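Long-range contacts in virulence protein vsdE (Salmonella enterica, PDB 5LQ6), which acts as a cysteine hydrolase of the papain-like (clan CA) kind, a Salmonella virulence effector that suppresses host immune responses: residues 34-42 against 89-97; 76-87 against 163-171. The protein carries 4 engineered substitutions. One frame throughout, in Å; residues are numbered along the deposited sequence. Where two conformers were deposited one is given.

Contact 1 (34-42 against 89-97); sequences RIKDALSIE and HRQDILSSK. Engineered in segment 34-42: Ser40 (natural residue Cys).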
# COMPACT_ATOMS: atom_id res chain seq x y z
N ARG A 34 16.28 -9.31 -3.72
CA ARG A 34 15.65 -8.28 -4.56
C ARG A 34 15.08 -7.15 -3.71
O ARG A 34 15.26 -5.95 -4.02
CB ARG A 34 14.57 -8.87 -5.44
CG ARG A 34 15.11 -9.67 -6.61
CD ARG A 34 13.98 -10.22 -7.47
NE ARG A 34 13.30 -11.38 -6.86
CZ ARG A 34 13.51 -12.67 -7.19
NH1 ARG A 34 14.38 -13.00 -8.14
NH2 ARG A 34 12.83 -13.63 -6.57
N ILE A 35 14.46 -7.51 -2.58
CA ILE A 35 13.98 -6.49 -1.67
C ILE A 35 15.10 -5.65 -1.08
O ILE A 35 15.02 -4.40 -1.06
CB ILE A 35 13.07 -7.07 -0.55
CG1 ILE A 35 11.82 -7.70 -1.17
CG2 ILE A 35 12.70 -5.99 0.45
CD1 ILE A 35 11.12 -8.69 -0.27
N LYS A 36 16.16 -6.30 -0.59
CA LYS A 36 17.30 -5.61 0.01
C LYS A 36 17.96 -4.66 -0.97
O LYS A 36 18.39 -3.57 -0.58
CB LYS A 36 18.33 -6.64 0.47
CG LYS A 36 19.60 -6.02 1.01
CD LYS A 36 20.37 -6.98 1.91
CE LYS A 36 21.65 -6.32 2.40
NZ LYS A 36 21.42 -5.12 3.27
N ASP A 37 18.08 -5.10 -2.21
CA ASP A 37 18.68 -4.27 -3.25
C ASP A 37 17.86 -3.01 -3.53
O ASP A 37 18.42 -1.93 -3.80
CB ASP A 37 18.84 -5.09 -4.54
CG ASP A 37 19.96 -6.16 -4.43
OD1 ASP A 37 20.88 -6.02 -3.58
OD2 ASP A 37 19.86 -7.16 -5.18
N ALA A 38 16.54 -3.16 -3.51
CA ALA A 38 15.65 -2.07 -3.87
C ALA A 38 15.41 -1.11 -2.73
O ALA A 38 15.16 0.06 -2.94
CB ALA A 38 14.34 -2.59 -4.38
N LEU A 39 15.43 -1.58 -1.51
CA LEU A 39 14.92 -0.78 -0.40
C LEU A 39 15.94 0.20 0.10
O LEU A 39 17.10 -0.17 0.29
CB LEU A 39 14.47 -1.70 0.72
CG LEU A 39 13.77 -1.11 1.91
CD1 LEU A 39 12.45 -0.57 1.44
CD2 LEU A 39 13.52 -2.17 2.94
N SER A 40 15.54 1.47 0.26
CA SER A 40 16.31 2.51 0.94
C SER A 40 15.64 2.96 2.24
O SER A 40 14.40 3.16 2.30
CB SER A 40 16.42 3.75 0.05
OG SER A 40 17.18 3.45 -1.07
N ILE A 41 16.46 3.23 3.24
CA ILE A 41 16.03 3.72 4.52
C ILE A 41 16.71 5.05 4.74
O ILE A 41 17.95 5.12 4.78
CB ILE A 41 16.38 2.73 5.64
CG1 ILE A 41 15.85 1.33 5.28
CG2 ILE A 41 15.88 3.24 6.98
CD1 ILE A 41 16.07 0.26 6.35
N GLU A 42 15.92 6.10 4.85
CA GLU A 42 16.44 7.41 5.19
C GLU A 42 16.33 7.60 6.69
O GLU A 42 15.20 7.62 7.21
CB GLU A 42 15.65 8.46 4.44
CG GLU A 42 16.22 9.87 4.52
CD GLU A 42 16.37 10.51 3.14
OE1 GLU A 42 15.45 10.42 2.28
OE2 GLU A 42 17.45 11.09 2.90
N HIS A 89 4.17 6.15 10.09
CA HIS A 89 5.17 6.88 10.90
C HIS A 89 5.16 8.35 10.63
O HIS A 89 5.93 9.10 11.24
CB HIS A 89 6.54 6.24 10.61
CG HIS A 89 6.67 4.88 11.21
ND1 HIS A 89 6.79 4.67 12.57
CD2 HIS A 89 6.61 3.65 10.65
CE1 HIS A 89 6.83 3.37 12.82
NE2 HIS A 89 6.73 2.73 11.67
N ARG A 90 4.28 8.80 9.74
CA ARG A 90 4.22 10.19 9.32
C ARG A 90 5.56 10.72 8.91
O ARG A 90 5.93 11.88 9.21
CB ARG A 90 3.56 11.07 10.41
CG ARG A 90 2.11 10.77 10.68
CD ARG A 90 1.26 11.05 9.43
NE ARG A 90 -0.15 11.15 9.69
CZ ARG A 90 -1.02 10.14 9.63
NH1 ARG A 90 -0.63 8.91 9.33
NH2 ARG A 90 -2.32 10.37 9.87
N GLN A 91 6.31 9.92 8.17
CA GLN A 91 7.64 10.30 7.76
C GLN A 91 8.06 9.59 6.51
O GLN A 91 7.74 8.41 6.34
CB GLN A 91 8.62 10.01 8.91
CG GLN A 91 10.03 10.53 8.65
CD GLN A 91 10.98 10.35 9.86
OE1 GLN A 91 10.53 10.15 11.00
NE2 GLN A 91 12.29 10.43 9.60
N ASP A 92 8.83 10.27 5.66
CA ASP A 92 9.37 9.69 4.45
C ASP A 92 10.62 8.89 4.77
O ASP A 92 11.72 9.43 4.79
CB ASP A 92 9.69 10.72 3.36
CG ASP A 92 8.45 11.32 2.73
OD1 ASP A 92 7.41 10.62 2.60
OD2 ASP A 92 8.48 12.50 2.32
N ILE A 93 10.47 7.61 5.07
CA ILE A 93 11.59 6.72 5.55
C ILE A 93 11.99 5.72 4.52
O ILE A 93 13.14 5.64 4.13
CB ILE A 93 11.24 6.05 6.87
CG1 ILE A 93 11.00 7.09 7.95
CG2 ILE A 93 12.33 5.03 7.28
CD1 ILE A 93 10.32 6.57 9.17
N LEU A 94 11.03 4.90 4.03
CA LEU A 94 11.31 3.87 3.07
C LEU A 94 11.02 4.27 1.65
O LEU A 94 10.04 4.98 1.39
CB LEU A 94 10.49 2.63 3.41
CG LEU A 94 10.59 2.04 4.80
CD1 LEU A 94 9.76 0.77 4.87
CD2 LEU A 94 12.04 1.69 5.16
N SER A 95 11.85 3.82 0.71
CA SER A 95 11.62 4.03 -0.69
C SER A 95 12.24 2.91 -1.49
O SER A 95 13.03 2.13 -0.94
CB SER A 95 12.13 5.40 -1.15
OG SER A 95 13.54 5.49 -1.02
N SER A 96 11.83 2.77 -2.74
CA SER A 96 12.40 1.83 -3.64
C SER A 96 13.34 2.56 -4.61
O SER A 96 13.00 3.63 -5.15
CB SER A 96 11.33 1.07 -4.39
OG SER A 96 11.95 0.22 -5.35
N LYS A 97 14.54 2.02 -4.77
CA LYS A 97 15.48 2.50 -5.80
C LYS A 97 15.74 1.41 -6.81
O LYS A 97 14.85 1.07 -7.59
CB LYS A 97 16.77 2.98 -5.15
CG LYS A 97 17.60 1.89 -4.49
CD LYS A 97 18.73 2.50 -3.68
CE LYS A 97 19.26 1.56 -2.61
NZ LYS A 97 20.36 2.21 -1.83
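Ser40 and Ser95 face each other as the hydrogen-bonded pair at the middle of a short antiparallel pairing of strands 39-41 and 94-96. Backbone bonds do most of the joining. Ser40 N gives a nearly straight bond to Ser95 O (2.9 Å), whereas the return bond from Ser95 N to Ser40 O is longer, 3.1 Å, and more bent, 149° at the hydrogen. The pattern runs past both strand ends: Lys97 N reaches Ala38 O at 2.8 Å, and Glu42 N reaches Ile93 O. CA-H...O contacts fill the intervals, as where Leu94 CA lies 3.3 Å from Ser40 O.

This two-stranded sheet, separate from the main four-stranded one, starts directly where helix 29-38 ends. The apolar contacts gather on the face bearing Leu39, Ile41, Leu94 and Ser96, where Leu39 and Leu94 rest on helix 76-89. Ile41 and Leu94 run side by side in the same direction, CG1 of Ile41 against CD2 of Leu94 at 3.8 Å. The other branch of Ile41, CG2, lies anti to its own nitrogen and meets CG2 of Ile93, while Ile16 of helix 12-19 also touches this isoleucine.

On the other face sit Ser95 and the engineered Ser40, with CB of Ser40 3.5 Å from OG of Ser95. Lys97 starts with CG between its backbone N and carbonyl carbon (chi1 66°) and is extended from there, so that its methylenes pass alongside Ser40, CD being 3.2 Å from Ser40 OG. The carboxylate of Glu42 is held by Tyr64 OH, and that of Asp92 by Tyr49 OH.

Contact 2 (76-87 against 163-171); sequences CVLLSACLHYNI and SRHDFNAVV. Engineered in segment 163-171: Ser163 (natural residue Cys).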
# COMPACT_ATOMS: atom_id res chain seq x y z
N CYS A 76 5.07 -3.04 -7.35
CA CYS A 76 3.92 -2.43 -6.68
C CYS A 76 3.71 -2.94 -5.26
O CYS A 76 3.25 -2.19 -4.37
CB CYS A 76 2.66 -2.63 -7.47
SG CYS A 76 2.09 -4.31 -7.69
N VAL A 77 4.08 -4.20 -4.99
CA VAL A 77 3.91 -4.76 -3.64
C VAL A 77 4.89 -4.07 -2.70
O VAL A 77 4.55 -3.63 -1.60
CB VAL A 77 4.11 -6.25 -3.64
CG1 VAL A 77 4.12 -6.80 -2.22
CG2 VAL A 77 3.05 -6.91 -4.49
N LEU A 78 6.14 -3.91 -3.15
CA LEU A 78 7.10 -3.21 -2.31
C LEU A 78 6.78 -1.75 -2.12
O LEU A 78 6.83 -1.22 -0.98
CB LEU A 78 8.54 -3.37 -2.88
CG LEU A 78 9.66 -2.77 -2.02
CD1 LEU A 78 9.74 -3.28 -0.59
CD2 LEU A 78 10.98 -3.00 -2.73
N LEU A 79 6.42 -1.09 -3.22
CA LEU A 79 6.07 0.33 -3.16
C LEU A 79 4.94 0.60 -2.19
O LEU A 79 4.97 1.52 -1.39
CB LEU A 79 5.73 0.89 -4.52
CG LEU A 79 6.86 1.02 -5.55
CD1 LEU A 79 6.28 1.34 -6.88
CD2 LEU A 79 7.78 2.12 -5.04
N SER A 80 3.89 -0.21 -2.29
CA SER A 80 2.72 0.02 -1.46
C SER A 80 2.99 -0.21 0.00
O SER A 80 2.44 0.46 0.86
CB SER A 80 1.58 -0.86 -1.93
OG SER A 80 1.20 -0.62 -3.27
N ALA A 81 3.85 -1.20 0.31
CA ALA A 81 4.23 -1.46 1.69
C ALA A 81 5.11 -0.35 2.26
O ALA A 81 4.90 0.11 3.39
CB ALA A 81 4.95 -2.79 1.75
N CYS A 82 6.03 0.14 1.48
CA CYS A 82 6.87 1.30 1.82
C CYS A 82 5.99 2.51 2.15
O CYS A 82 6.14 3.18 3.14
CB CYS A 82 7.81 1.67 0.70
SG CYS A 82 9.23 0.58 0.51
N LEU A 83 5.05 2.78 1.24
CA LEU A 83 4.18 3.93 1.45
C LEU A 83 3.35 3.75 2.69
O LEU A 83 3.14 4.69 3.45
CB LEU A 83 3.29 4.13 0.21
CG LEU A 83 2.36 5.33 0.25
CD1 LEU A 83 3.13 6.61 0.52
CD2 LEU A 83 1.58 5.42 -1.07
N HIS A 84 2.79 2.56 2.91
CA HIS A 84 2.01 2.30 4.12
C HIS A 84 2.79 2.54 5.41
O HIS A 84 2.29 3.09 6.38
CB HIS A 84 1.46 0.88 4.05
CG HIS A 84 0.47 0.55 5.11
ND1 HIS A 84 -0.82 1.03 5.10
CD2 HIS A 84 0.54 -0.27 6.17
CE1 HIS A 84 -1.47 0.59 6.15
NE2 HIS A 84 -0.68 -0.23 6.81
N TYR A 85 4.01 2.04 5.40
CA TYR A 85 4.91 2.26 6.52
C TYR A 85 5.18 3.75 6.76
O TYR A 85 5.11 4.21 7.90
CB TYR A 85 6.22 1.52 6.27
CG TYR A 85 7.30 1.66 7.33
CD1 TYR A 85 8.17 2.71 7.32
CD2 TYR A 85 7.40 0.71 8.31
CE1 TYR A 85 9.18 2.79 8.29
CE2 TYR A 85 8.43 0.76 9.27
CZ TYR A 85 9.28 1.83 9.23
OH TYR A 85 10.31 1.95 10.22
N ASN A 86 5.51 4.48 5.71
CA ASN A 86 5.79 5.92 5.80
C ASN A 86 4.55 6.67 6.33
O ASN A 86 4.65 7.55 7.18
CB ASN A 86 6.22 6.49 4.45
CG ASN A 86 7.59 5.99 4.02
OD1 ASN A 86 8.28 5.34 4.82
ND2 ASN A 86 7.94 6.22 2.80
N ILE A 87 3.36 6.33 5.83
CA ILE A 87 2.18 6.97 6.32
C ILE A 87 1.99 6.70 7.81
O ILE A 87 1.70 7.63 8.59
CB ILE A 87 0.92 6.50 5.51
CG1 ILE A 87 0.98 7.05 4.12
CG2 ILE A 87 -0.38 6.90 6.23
CD1 ILE A 87 0.05 6.33 3.16
N SER A 163 -3.74 -8.74 -13.80
CA SER A 163 -2.64 -9.16 -13.00
C SER A 163 -2.85 -8.70 -11.54
O SER A 163 -3.65 -7.82 -11.27
CB SER A 163 -1.31 -8.61 -13.52
OG SER A 163 -1.47 -7.26 -13.91
N ARG A 164 -2.10 -9.29 -10.63
CA ARG A 164 -2.13 -8.90 -9.23
C ARG A 164 -1.50 -7.53 -9.12
O ARG A 164 -0.43 -7.27 -9.69
CB ARG A 164 -1.32 -9.87 -8.40
CG ARG A 164 -0.93 -9.33 -7.02
CD ARG A 164 -1.83 -9.70 -5.90
NE ARG A 164 -1.40 -9.03 -4.66
CZ ARG A 164 -0.34 -9.36 -3.91
NH1 ARG A 164 0.52 -10.30 -4.29
NH2 ARG A 164 -0.14 -8.74 -2.76
N HIS A 165 -2.13 -6.65 -8.36
CA HIS A 165 -1.60 -5.32 -8.17
C HIS A 165 -1.93 -4.84 -6.78
O HIS A 165 -3.10 -4.91 -6.38
CB HIS A 165 -2.19 -4.39 -9.19
CG HIS A 165 -1.62 -3.02 -9.18
ND1 HIS A 165 -0.28 -2.75 -9.25
CD2 HIS A 165 -2.24 -1.80 -9.15
CE1 HIS A 165 -0.09 -1.44 -9.29
NE2 HIS A 165 -1.26 -0.85 -9.22
N ASP A 166 -0.94 -4.31 -6.07
CA ASP A 166 -1.14 -3.64 -4.80
C ASP A 166 -1.05 -2.13 -4.97
O ASP A 166 -0.31 -1.64 -5.78
CB ASP A 166 -0.10 -4.05 -3.75
CG ASP A 166 -0.39 -5.38 -3.06
OD1 ASP A 166 -1.22 -6.15 -3.56
OD2 ASP A 166 0.24 -5.63 -2.02
N PHE A 167 -1.85 -1.43 -4.17
CA PHE A 167 -1.87 0.02 -4.11
C PHE A 167 -2.38 0.43 -2.72
O PHE A 167 -2.47 -0.42 -1.83
CB PHE A 167 -2.62 0.64 -5.28
CG PHE A 167 -4.03 0.12 -5.47
CD1 PHE A 167 -4.24 -1.09 -6.06
CD2 PHE A 167 -5.13 0.84 -5.01
CE1 PHE A 167 -5.53 -1.57 -6.26
CE2 PHE A 167 -6.41 0.36 -5.19
CZ PHE A 167 -6.60 -0.85 -5.79
N ASN A 168 -2.65 1.68 -2.52
CA ASN A 168 -2.94 2.22 -1.19
C ASN A 168 -4.24 2.99 -1.16
O ASN A 168 -4.77 3.41 -2.18
CB ASN A 168 -1.80 3.11 -0.67
CG ASN A 168 -0.48 2.38 -0.57
OD1 ASN A 168 0.16 2.07 -1.57
ND2 ASN A 168 -0.08 2.09 0.66
N ALA A 169 -4.80 3.16 0.03
CA ALA A 169 -5.98 3.98 0.20
C ALA A 169 -5.84 4.68 1.57
O ALA A 169 -5.49 4.04 2.57
CB ALA A 169 -7.24 3.17 0.15
N VAL A 170 -6.12 5.99 1.60
CA VAL A 170 -6.10 6.76 2.82
C VAL A 170 -7.35 7.61 2.91
O VAL A 170 -7.75 8.23 1.94
CB VAL A 170 -4.86 7.64 2.92
CG1 VAL A 170 -4.83 8.54 4.15
CG2 VAL A 170 -3.56 6.82 2.92
N VAL A 171 -7.94 7.63 4.08
CA VAL A 171 -9.10 8.53 4.35
C VAL A 171 -8.58 9.92 4.68
O VAL A 171 -7.73 10.10 5.57
CB VAL A 171 -9.96 7.98 5.50
CG1 VAL A 171 -11.10 8.93 5.82
CG2 VAL A 171 -10.47 6.59 5.21
O HOH W 1 1.98 -4.31 -0.44
O HOH W 2 -1.72 2.96 3.07
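Cys76 lays its CB and SG obliquely against the ring of His165, SG standing 3.2 Å from His165 ND1. Cys76 opens the central helix of a papain-like fold, helix 76-89, and His165 lies on the neighbouring strand 163-172; with Asp185, which binds His165 NE2, they form a probable Cys-His-Asp triad. With chi1 at 64°, SG sits between the backbone N and the carbonyl carbon, and there it also accepts a long but straight bond from Asp166 N (3.4 Å).

The Asp166 side chain crosses that of Val77 at a slant, OD2 lying nearest to CG2. OD2 takes a water that also donates to Val77 O, and forms a salt bridge with Arg212; OD1 is bound by Ser151 and forms a salt bridge with Arg164, whose N-H bonds are weak. Val77 CG2 sits over one face of the Arg164 guanidinium.

Farther along the helix, Ile87 CD1 packs on Val170 CG2 at 3.7 Å, the side chains sliding past each other in opposite directions. Nearer the triad, Asn168 spans the gap, and Leu83 crosses it obliquely, CD2 coming nearest its OD1 and CG. Asn168 ND2 gives one hydrogen to a water shared with His84 ND1 (Tyr214 N binds His84 NE2) and the other, in the amide plane and at 172°, to Ser80 O (3.0 Å), which already accepts from His84 N.

In the fold
Helix 76-89 stands between the two contacts, whose centres are 12 Å apart. One flank meets strand 163-172 of the four-stranded sheet in contact 2; another carries the small sheet of contact 1, through Leu39 on Cys82 and Leu94 on Tyr85. Asn86 strengthens this joint, its ND2 lying 2.8 Å from Leu94 O in a probable hydrogen bond. Along the chain the segments alternate, 34-42, 76-87, 89-97, 163-171, and a turn after the helix reverses the chain, bringing strand 94-96 back along it. Contact 2 lies at the centre of the molecule and holds the probable catalytic pair, whereas contact 1 lies nearer the surface, on the side of helix 76-89 that carries helices 12-19 and 29-38.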